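Local coordinates for putative cell filamentation protein (Bartonella quintana, PDB 4N67) that binds ADP through a Fic domain and probably transfers AMP to target proteins, as a putative secreted effector related to a toxin-antitoxin module, at residues A42-N47 with F70-E75; A60-I65 with H153-G158. The protein carries 2 engineered substitutions. All blocks are in the same frame, centred on the assembly; numbering follows the deposited sequence.

In the fold
Both contacts involve the 59-70 helix or the loop that follows it, but at different depths. Interaction 1 is a surface contact: helix 30-48 meets the turn just after helix 59-70 through one salt bridge and a water, and one of its partners is an engineered lysine. Interaction 2 is buried and apolar, setting the first half of helix 59-70 against the loop 153-158 with no hydrogen bond between them; the loop's Gly158 N is hydrogen-bonded to ADP. Their centres are about 12 Å apart, and they touch where the Phe70 ring, through CZ, packs 3.3 Å from CA of Gly158.

Interaction 1 (A42-N47 with F70-E75); sequences AREAVN and FHKTFE. Engineered in segment 70-75: Lys72 (natural residue Asn).
OE2 of Glu44 is gripped by two groups. NZ of Lys72 donates to it at 2.7 Å in a salt bridge, and a water 3.2 Å from OE2 gives it a weak second bond. The lysine comes in on the syn lone pair, the side of the other carboxylate oxygen, yet NZ stays 3.7 Å from OE1, which makes the bridge one-sided. The same water accepts from the backbone N of Lys72 at 2.9 Å, and the carboxylate is thereby tied to both ends of one residue, directly at the ammonium and through water at the main chain. Glu44 folds at its second torsion (chi2 -70°), which turns its carboxylate across toward the loop. Lys72, an engineered residue that replaces Asn, reaches out with its chain extended beyond CG, and its CD and CE run past OE2 before NZ makes the bond. Helix 30-48 is here joined to the turn that ends helix 59-70 in the Fic domain, where the carbonyl O of Phe70 accepts from the N atoms of both Thr73 and Phe74. Glu44 also rests on Leu69 of that helix. The guanidinium of Arg43 lies close by, its NH2 4.2 Å from NZ of Lys72. These like charges would tend to repel, although the carboxylate of Glu44 beside them and the salt bridge from Arg43 to Glu40 probably offset this. On the flank of the loop, CG of Lys72 sits 3.8 Å above one face of the His71 ring, toward its rim, while ND1 of His71 is hydrogen-bonded to the carbonyl O of Trp67.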
ATOM      1  N   ALA A  42      -2.360 -12.149   4.686  1.00 14.30           N
ATOM      2  CA  ALA A  42      -3.498 -12.614   3.902  1.00 14.52           C
ATOM      3  C   ALA A  42      -4.711 -12.796   4.791  1.00 14.63           C
ATOM      4  O   ALA A  42      -5.848 -12.389   4.452  1.00 14.62           O
ATOM      5  CB  ALA A  42      -3.159 -13.905   3.165  1.00 15.57           C
ATOM      6  N   ARG A  43      -4.514 -13.421   5.952  1.00 14.48           N
ATOM      7  CA  ARG A  43      -5.595 -13.636   6.891  1.00 14.93           C
ATOM      8  C   ARG A  43      -6.140 -12.336   7.459  1.00 14.12           C
ATOM      9  O   ARG A  43      -7.353 -12.143   7.584  1.00 13.81           O
ATOM     10  CB  ARG A  43      -5.095 -14.599   7.991  1.00 15.70           C
ATOM     11  CG  ARG A  43      -6.157 -15.037   8.979  1.00 16.78           C
ATOM     12  CD  ARG A  43      -5.595 -16.100   9.922  1.00 18.17           C
ATOM     13  NE  ARG A  43      -4.587 -15.490  10.753  1.00 18.80           N
ATOM     14  CZ  ARG A  43      -4.833 -14.776  11.841  1.00 19.50           C
ATOM     15  NH1 ARG A  43      -6.063 -14.609  12.293  1.00 20.60           N
ATOM     16  NH2 ARG A  43      -3.808 -14.257  12.514  1.00 20.12           N
ATOM     17  N   GLU A  44      -5.241 -11.403   7.803  1.00 14.13           N
ATOM     18  CA  GLU A  44      -5.677 -10.111   8.295  1.00 14.47           C
ATOM     19  C   GLU A  44      -6.457  -9.368   7.230  1.00 13.95           C
ATOM     20  O   GLU A  44      -7.405  -8.667   7.561  1.00 14.56           O
ATOM     21  CB  GLU A  44      -4.495  -9.259   8.708  1.00 15.17           C
ATOM     22  CG  GLU A  44      -3.684  -9.805   9.881  1.00 16.44           C
ATOM     23  CD  GLU A  44      -4.382  -9.760  11.205  1.00 19.49           C
ATOM     24  OE1 GLU A  44      -5.539  -9.295  11.364  1.00 20.19           O
ATOM     25  OE2 GLU A  44      -3.719 -10.235  12.157  1.00 23.21           O
ATOM     26  N   ALA A  45      -6.080  -9.543   5.966  1.00 13.33           N
ATOM     27  CA  ALA A  45      -6.849  -8.898   4.884  1.00 13.07           C
ATOM     28  C   ALA A  45      -8.266  -9.470   4.767  1.00 13.57           C
ATOM     29  O   ALA A  45      -9.244  -8.727   4.612  1.00 13.70           O
ATOM     30  CB  ALA A  45      -6.092  -8.990   3.583  1.00 12.65           C
ATOM     31  N   VAL A  46      -8.414 -10.791   4.902  1.00 14.00           N
ATOM     32  CA  VAL A  46      -9.728 -11.399   4.873  1.00 14.92           C
ATOM     33  C   VAL A  46     -10.585 -10.779   5.977  1.00 15.36           C
ATOM     34  O   VAL A  46     -11.720 -10.399   5.757  1.00 16.13           O
ATOM     35  CB  VAL A  46      -9.666 -12.940   5.028  1.00 15.60           C
ATOM     36  CG1 VAL A  46     -11.045 -13.528   5.222  1.00 16.58           C
ATOM     37  CG2 VAL A  46      -8.968 -13.579   3.823  1.00 15.94           C
ATOM     38  N   ASN A  47     -10.015 -10.650   7.176  1.00 15.95           N
ATOM     39  CA  ASN A  47     -10.785 -10.160   8.307  1.00 17.15           C
ATOM     40  C   ASN A  47     -11.068  -8.660   8.182  1.00 17.02           C
ATOM     41  O   ASN A  47     -12.159  -8.198   8.513  1.00 18.34           O
ATOM     42  CB  ASN A  47     -10.060 -10.499   9.623  1.00 17.83           C
ATOM     43  CG  ASN A  47      -9.933 -12.003   9.868  1.00 18.96           C
ATOM     44  OD1 ASN A  47     -10.620 -12.832   9.241  1.00 19.34           O
ATOM     45  ND2 ASN A  47      -9.042 -12.372  10.793  1.00 20.04           N
ATOM     46  N   PHE A  70      -0.146  -5.645   9.663  1.00 10.03           N
ATOM     47  CA  PHE A  70       1.205  -5.945  10.074  1.00 10.61           C
ATOM     48  C   PHE A  70       1.501  -5.895  11.560  1.00 10.48           C
ATOM     49  O   PHE A  70       2.616  -6.252  11.958  1.00 10.77           O
ATOM     50  CB  PHE A  70       2.218  -5.064   9.337  1.00 10.83           C
ATOM     51  CG  PHE A  70       2.339  -5.385   7.889  1.00 11.17           C
ATOM     52  CD1 PHE A  70       3.173  -6.398   7.490  1.00 11.56           C
ATOM     53  CD2 PHE A  70       1.597  -4.704   6.928  1.00 11.53           C
ATOM     54  CE1 PHE A  70       3.289  -6.736   6.148  1.00 12.04           C
ATOM     55  CE2 PHE A  70       1.703  -5.057   5.591  1.00 12.07           C
ATOM     56  CZ  PHE A  70       2.527  -6.086   5.212  1.00 12.27           C
ATOM     57  N   HIS A  71       0.569  -5.486  12.401  1.00 10.79           N
ATOM     58  CA  HIS A  71       0.924  -5.298  13.805  1.00 11.74           C
ATOM     59  C   HIS A  71       1.338  -6.556  14.546  1.00 11.87           C
ATOM     60  O   HIS A  71       2.076  -6.459  15.512  1.00 12.31           O
ATOM     61  CB  HIS A  71      -0.111  -4.532  14.605  1.00 12.61           C
ATOM     62  CG  HIS A  71      -1.258  -5.343  15.032  1.00 14.53           C
ATOM     63  ND1 HIS A  71      -2.341  -5.636  14.231  1.00 16.41           N
ATOM     64  CD2 HIS A  71      -1.524  -5.893  16.244  1.00 16.28           C
ATOM     65  CE1 HIS A  71      -3.209  -6.356  14.920  1.00 17.42           C
ATOM     66  NE2 HIS A  71      -2.738  -6.514  16.140  1.00 18.54           N
ATOM     67  N   LYS A  72       0.884  -7.726  14.108  1.00 11.70           N
ATOM     68  CA  LYS A  72       1.344  -8.957  14.762  1.00 12.59           C
ATOM     69  C   LYS A  72       2.732  -9.371  14.276  1.00 12.03           C
ATOM     70  O   LYS A  72       3.363 -10.227  14.889  1.00 11.71           O
ATOM     71  CB  LYS A  72       0.338 -10.093  14.577  1.00 14.59           C
ATOM     72  CG  LYS A  72      -0.975  -9.726  15.250  1.00 16.69           C
ATOM     73  CD  LYS A  72      -2.063 -10.753  15.103  1.00 20.23           C
ATOM     74  CE  LYS A  72      -3.434 -10.115  15.350  1.00 22.23           C
ATOM     75  NZ  LYS A  72      -4.578 -10.787  14.666  1.00 23.60           N
ATOM     76  N   THR A  73       3.222  -8.743  13.209  1.00 10.96           N
ATOM     77  CA  THR A  73       4.534  -9.074  12.639  1.00 11.01           C
ATOM     78  C   THR A  73       5.596  -8.054  13.005  1.00 10.74           C
ATOM     79  O   THR A  73       6.695  -8.420  13.404  1.00 11.09           O
ATOM     80  CB  THR A  73       4.402  -9.186  11.090  1.00 10.90           C
ATOM     81  OG1 THR A  73       3.459 -10.240  10.778  1.00 11.16           O
ATOM     82  CG2 THR A  73       5.757  -9.398  10.406  1.00 11.41           C
ATOM     83  N   PHE A  74       5.308  -6.762  12.827  1.00 10.64           N
ATOM     84  CA  PHE A  74       6.293  -5.707  13.035  1.00 10.83           C
ATOM     85  C   PHE A  74       5.866  -4.715  14.118  1.00 10.78           C
ATOM     86  O   PHE A  74       4.716  -4.257  14.113  1.00 10.66           O
ATOM     87  CB  PHE A  74       6.519  -4.920  11.739  1.00 11.03           C
ATOM     88  CG  PHE A  74       7.082  -5.723  10.617  1.00 11.12           C
ATOM     89  CD1 PHE A  74       8.260  -6.440  10.792  1.00 11.91           C
ATOM     90  CD2 PHE A  74       6.438  -5.788   9.377  1.00 11.52           C
ATOM     91  CE1 PHE A  74       8.807  -7.164   9.743  1.00 12.55           C
ATOM     92  CE2 PHE A  74       6.985  -6.531   8.329  1.00 11.92           C
ATOM     93  CZ  PHE A  74       8.178  -7.212   8.524  1.00 12.77           C
ATOM     94  N   GLU A  75       6.818  -4.362  14.998  1.00 11.33           N
ATOM     95  CA  GLU A  75       6.578  -3.341  16.047  1.00 11.41           C
ATOM     96  C   GLU A  75       6.189  -1.990  15.454  1.00 11.16           C
ATOM     97  O   GLU A  75       5.385  -1.249  16.058  1.00 12.11           O
ATOM     98  CB  GLU A  75       7.788  -3.160  16.955  1.00 12.17           C
ATOM     99  CG  GLU A  75       8.057  -4.348  17.881  1.00 12.56           C
ATOM    100  CD  GLU A  75       9.271  -4.125  18.756  1.00 13.48           C
ATOM    101  OE1 GLU A  75       9.426  -3.004  19.281  1.00 13.60           O
ATOM    102  OE2 GLU A  75      10.051  -5.067  18.938  1.00 14.44           O
TER
HETATM  103  O   HOH W   1      -1.344  -8.089  12.222  1.00 20.78           O

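Interaction 2 (A60-I65 with H153-G158); sequences AYLRTI and HPFRKG. With ADP (adenosine-5'-diphosphate), chain B.
Pro154 and Phe155 make the contact with helix 59-70, and His153, just before them, leaves helix 135-152 with a positive phi and turns its ring toward ADP, CE1 lying 3.5 Å from O2B. The ring of Pro154 meets Leu62 at about a right angle, CG against CD2 at 3.9 Å. Phe155 follows and carries the largest share of the burial. The far end of its ring points at the helix: CE2 is 4.0 Å from CD2 of Leu62, while CZ approaches the backbone at CA of Arg63, also at 4.0 Å, with that carbon near the ring plane at its edge. Leu62 has CG anti to the backbone N (chi1 -169°), a torsion that sends its branch toward both rings. CB of Pro154 lies over one face of the Phe155 ring, near the rim, and the ring also stacks with His66. The guanidinium of Arg63 is held elsewhere, by Thr80 and Gln114. Farther along, CG of Lys157 comes 3.3 Å from O3B of ADP. Gly158 N, three residues beyond Phe155, then donates to that same beta-phosphate oxygen at 2.9 Å, with an almost straight N-H...O angle of 165°. The loop belongs to the Fic motif, HxFx(D/E)GNGRxxR in the family, here with Lys157 at the position of the usual acidic residue, and it forms the anion-binding nest of this fold.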
ATOM      1  N   ALA A  60      -4.148   8.741   7.492  1.00 11.29           N
ATOM      2  CA  ALA A  60      -4.458   8.024   8.727  1.00 11.00           C
ATOM      3  C   ALA A  60      -5.089   6.696   8.443  1.00 10.71           C
ATOM      4  O   ALA A  60      -4.780   5.703   9.099  1.00 10.35           O
ATOM      5  CB  ALA A  60      -5.351   8.830   9.624  1.00 11.52           C
ATOM      6  N   TYR A  61      -5.983   6.643   7.471  1.00 10.43           N
ATOM      7  CA  TYR A  61      -6.578   5.370   7.126  1.00 10.37           C
ATOM      8  C   TYR A  61      -5.537   4.412   6.554  1.00  9.98           C
ATOM      9  O   TYR A  61      -5.551   3.208   6.857  1.00 10.55           O
ATOM     10  CB  TYR A  61      -7.770   5.588   6.179  1.00 10.58           C
ATOM     11  CG  TYR A  61      -8.549   4.325   5.883  1.00 10.58           C
ATOM     12  CD1 TYR A  61      -9.124   3.566   6.886  1.00 11.27           C
ATOM     13  CD2 TYR A  61      -8.717   3.899   4.568  1.00 10.93           C
ATOM     14  CE1 TYR A  61      -9.836   2.407   6.602  1.00 11.45           C
ATOM     15  CE2 TYR A  61      -9.429   2.760   4.256  1.00 11.60           C
ATOM     16  CZ  TYR A  61      -9.990   2.016   5.267  1.00 11.76           C
ATOM     17  OH  TYR A  61     -10.717   0.898   4.941  1.00 13.61           O
ATOM     18  N   LEU A  62      -4.651   4.906   5.688  1.00  9.68           N
ATOM     19  CA  LEU A  62      -3.590   4.075   5.132  1.00  9.89           C
ATOM     20  C   LEU A  62      -2.733   3.502   6.249  1.00 10.09           C
ATOM     21  O   LEU A  62      -2.412   2.307   6.246  1.00  9.96           O
ATOM     22  CB  LEU A  62      -2.764   4.867   4.135  1.00 10.27           C
ATOM     23  CG  LEU A  62      -1.801   4.069   3.301  1.00 10.62           C
ATOM     24  CD1 LEU A  62      -2.505   3.352   2.174  1.00 10.64           C
ATOM     25  CD2 LEU A  62      -0.734   4.982   2.730  1.00 11.29           C
ATOM     26  N   ARG A  63      -2.413   4.342   7.240  1.00 10.37           N
ATOM     27  CA  ARG A  63      -1.663   3.855   8.387  1.00 10.36           C
ATOM     28  C   ARG A  63      -2.427   2.787   9.184  1.00  9.70           C
ATOM     29  O   ARG A  63      -1.861   1.793   9.636  1.00  9.02           O
ATOM     30  CB  ARG A  63      -1.273   5.024   9.283  1.00 11.63           C
ATOM     31  CG  ARG A  63      -0.206   5.932   8.677  1.00 13.06           C
ATOM     32  CD  ARG A  63       0.172   7.060   9.637  1.00 15.24           C
ATOM     33  NE  ARG A  63       1.365   7.765   9.192  1.00 18.20           N
ATOM     34  CZ  ARG A  63       1.400   8.858   8.439  1.00 20.80           C
ATOM     35  NH1 ARG A  63       0.296   9.485   8.057  1.00 23.14           N
ATOM     36  NH2 ARG A  63       2.585   9.379   8.122  1.00 20.98           N
ATOM     37  N   THR A  64      -3.720   2.990   9.337  1.00  9.33           N
ATOM     38  CA  THR A  64      -4.564   1.995  10.001  1.00  9.48           C
ATOM     39  C   THR A  64      -4.559   0.658   9.266  1.00  9.03           C
ATOM     40  O   THR A  64      -4.435  -0.396   9.892  1.00  9.57           O
ATOM     41  CB  THR A  64      -5.986   2.506  10.167  1.00  9.64           C
ATOM     42  OG1 THR A  64      -5.981   3.520  11.183  1.00 10.30           O
ATOM     43  CG2 THR A  64      -6.923   1.424  10.577  1.00  9.95           C
ATOM     44  N   ILE A  65      -4.685   0.674   7.943  1.00  9.02           N
ATOM     45  CA  ILE A  65      -4.589  -0.552   7.193  1.00  9.43           C
ATOM     46  C   ILE A  65      -3.269  -1.258   7.426  1.00  8.88           C
ATOM     47  O   ILE A  65      -3.230  -2.462   7.716  1.00  9.57           O
ATOM     48  CB  ILE A  65      -4.787  -0.318   5.678  1.00  9.50           C
ATOM     49  CG1 ILE A  65      -6.203   0.208   5.398  1.00  9.97           C
ATOM     50  CG2 ILE A  65      -4.518  -1.579   4.889  1.00 10.01           C
ATOM     51  CD1 ILE A  65      -6.363   0.720   3.990  1.00 10.15           C
ATOM     52  N   HIS A 153       5.172   5.257  -1.334  1.00 12.22           N
ATOM     53  CA  HIS A 153       5.788   4.091  -0.716  1.00 12.31           C
ATOM     54  C   HIS A 153       6.054   4.326   0.769  1.00 11.89           C
ATOM     55  O   HIS A 153       7.204   4.314   1.206  1.00 12.45           O
ATOM     56  CB  HIS A 153       7.087   3.754  -1.456  1.00 13.07           C
ATOM     57  CG  HIS A 153       7.652   2.409  -1.145  1.00 13.92           C
ATOM     58  ND1 HIS A 153       7.228   1.272  -1.790  1.00 14.95           N
ATOM     59  CD2 HIS A 153       8.670   2.026  -0.339  1.00 14.58           C
ATOM     60  CE1 HIS A 153       7.939   0.237  -1.373  1.00 15.29           C
ATOM     61  NE2 HIS A 153       8.821   0.667  -0.492  1.00 15.29           N
ATOM     62  N   PRO A 154       5.001   4.608   1.552  1.00 11.21           N
ATOM     63  CA  PRO A 154       5.234   5.217   2.860  1.00 11.31           C
ATOM     64  C   PRO A 154       5.869   4.379   3.934  1.00 11.16           C
ATOM     65  O   PRO A 154       6.323   4.945   4.918  1.00 11.44           O
ATOM     66  CB  PRO A 154       3.831   5.662   3.310  1.00 11.39           C
ATOM     67  CG  PRO A 154       3.032   5.676   2.058  1.00 11.56           C
ATOM     68  CD  PRO A 154       3.570   4.585   1.217  1.00 11.22           C
ATOM     69  N   PHE A 155       5.874   3.057   3.762  1.00 10.81           N
ATOM     70  CA  PHE A 155       6.324   2.132   4.801  1.00 10.89           C
ATOM     71  C   PHE A 155       7.635   1.444   4.447  1.00 11.16           C
ATOM     72  O   PHE A 155       7.979   1.281   3.288  1.00 11.05           O
ATOM     73  CB  PHE A 155       5.205   1.118   5.103  1.00 10.86           C
ATOM     74  CG  PHE A 155       3.872   1.763   5.418  1.00 10.62           C
ATOM     75  CD1 PHE A 155       3.618   2.289   6.687  1.00 10.89           C
ATOM     76  CD2 PHE A 155       2.900   1.904   4.454  1.00 10.55           C
ATOM     77  CE1 PHE A 155       2.432   2.927   6.958  1.00 11.09           C
ATOM     78  CE2 PHE A 155       1.711   2.554   4.742  1.00 10.49           C
ATOM     79  CZ  PHE A 155       1.490   3.066   5.997  1.00 10.66           C
ATOM     80  N   ARG A 156       8.323   0.982   5.467  1.00 11.27           N
ATOM     81  CA  ARG A 156       9.572   0.252   5.222  1.00 11.97           C
ATOM     82  C   ARG A 156       9.333  -1.035   4.405  1.00 12.54           C
ATOM     83  O   ARG A 156      10.181  -1.418   3.583  1.00 13.17           O
ATOM     84  CB  ARG A 156      10.262  -0.036   6.546  1.00 12.37           C
ATOM     85  CG  ARG A 156      11.461  -0.957   6.450  1.00 12.93           C
ATOM     86  CD  ARG A 156      12.605  -0.362   5.623  1.00 13.68           C
ATOM     87  NE  ARG A 156      13.721  -1.312   5.549  1.00 14.35           N
ATOM     88  CZ  ARG A 156      13.750  -2.409   4.789  1.00 15.33           C
ATOM     89  NH1 ARG A 156      12.732  -2.749   4.027  1.00 15.32           N
ATOM     90  NH2 ARG A 156      14.812  -3.221   4.861  1.00 16.53           N
ATOM     91  N   LYS A 157       8.201  -1.686   4.650  1.00 12.70           N
ATOM     92  CA  LYS A 157       7.779  -2.871   3.931  1.00 13.79           C
ATOM     93  C   LYS A 157       6.271  -3.002   4.068  1.00 12.20           C
ATOM     94  O   LYS A 157       5.688  -2.402   4.989  1.00 11.89           O
ATOM     95  CB  LYS A 157       8.455  -4.123   4.514  1.00 15.71           C
ATOM     96  CG  LYS A 157       8.341  -5.357   3.650  1.00 18.49           C
ATOM     97  CD  LYS A 157       9.080  -6.525   4.277  1.00 21.85           C
ATOM     98  CE  LYS A 157       8.762  -7.810   3.514  1.00 23.74           C
ATOM     99  NZ  LYS A 157       8.306  -8.904   4.435  1.00 27.11           N
ATOM    100  N   GLY A 158       5.654  -3.758   3.154  1.00 11.95           N
ATOM    101  CA  GLY A 158       4.212  -3.999   3.213  1.00 11.84           C
ATOM    102  C   GLY A 158       3.411  -2.960   2.462  1.00 11.38           C
ATOM    103  O   GLY A 158       2.197  -2.865   2.633  1.00 11.22           O
TER
HETATM  104  PB  ADP B 301       7.226  -3.791  -0.117  1.00 25.53           P
HETATM  105  O1B ADP B 301       8.752  -3.610  -0.176  1.00 28.42           O
HETATM  106  O2B ADP B 301       6.570  -2.507   0.255  1.00 22.47           O
HETATM  107  O3B ADP B 301       6.768  -4.953   0.768  1.00 25.37           O
HETATM  108  PA  ADP B 301       5.777  -4.504  -2.574  1.00 28.49           P
HETATM  109  O1A ADP B 301       5.997  -5.802  -3.367  1.00 32.23           O
HETATM  110  O2A ADP B 301       4.596  -4.486  -1.631  1.00 27.74           O
HETATM  111  O3A ADP B 301       7.110  -4.186  -1.672  1.00 29.46           O
HETATM  112  O5' ADP B 301       5.745  -3.313  -3.623  1.00 27.55           O
HETATM  113  C5' ADP B 301       5.179  -2.038  -3.301  1.00 25.96           C
HETATM  114  C4' ADP B 301       4.609  -1.440  -4.583  1.00 26.56           C
HETATM  115  O4' ADP B 301       5.692  -1.025  -5.441  1.00 27.49           O
HETATM  116  C3' ADP B 301       3.740  -2.419  -5.367  1.00 25.72           C
HETATM  117  O3' ADP B 301       2.535  -1.772  -5.823  1.00 24.64           O
HETATM  118  C2' ADP B 301       4.625  -2.809  -6.536  1.00 26.11           C
HETATM  119  O2' ADP B 301       3.913  -3.203  -7.718  1.00 27.07           O
HETATM  120  C1' ADP B 301       5.417  -1.553  -6.755  1.00 27.55           C
HETATM  121  N9  ADP B 301       6.699  -1.736  -7.464  1.00 27.94           N
HETATM  122  C8  ADP B 301       7.448  -2.849  -7.597  1.00 29.57           C
HETATM  123  N7  ADP B 301       8.557  -2.530  -8.306  1.00 30.36           N
HETATM  124  C5  ADP B 301       8.526  -1.229  -8.622  1.00 30.15           C
HETATM  125  C6  ADP B 301       9.367  -0.271  -9.353  1.00 31.72           C
HETATM  126  N6  ADP B 301      10.539  -0.729  -9.887  1.00 33.77           N
HETATM  127  N1  ADP B 301       8.988   1.013  -9.456  1.00 30.62           N
HETATM  128  C2  ADP B 301       7.818   1.425  -8.894  1.00 30.37           C
HETATM  129  N3  ADP B 301       7.000   0.585  -8.220  1.00 27.32           N
HETATM  130  C4  ADP B 301       7.288  -0.704  -8.049  1.00 27.43           C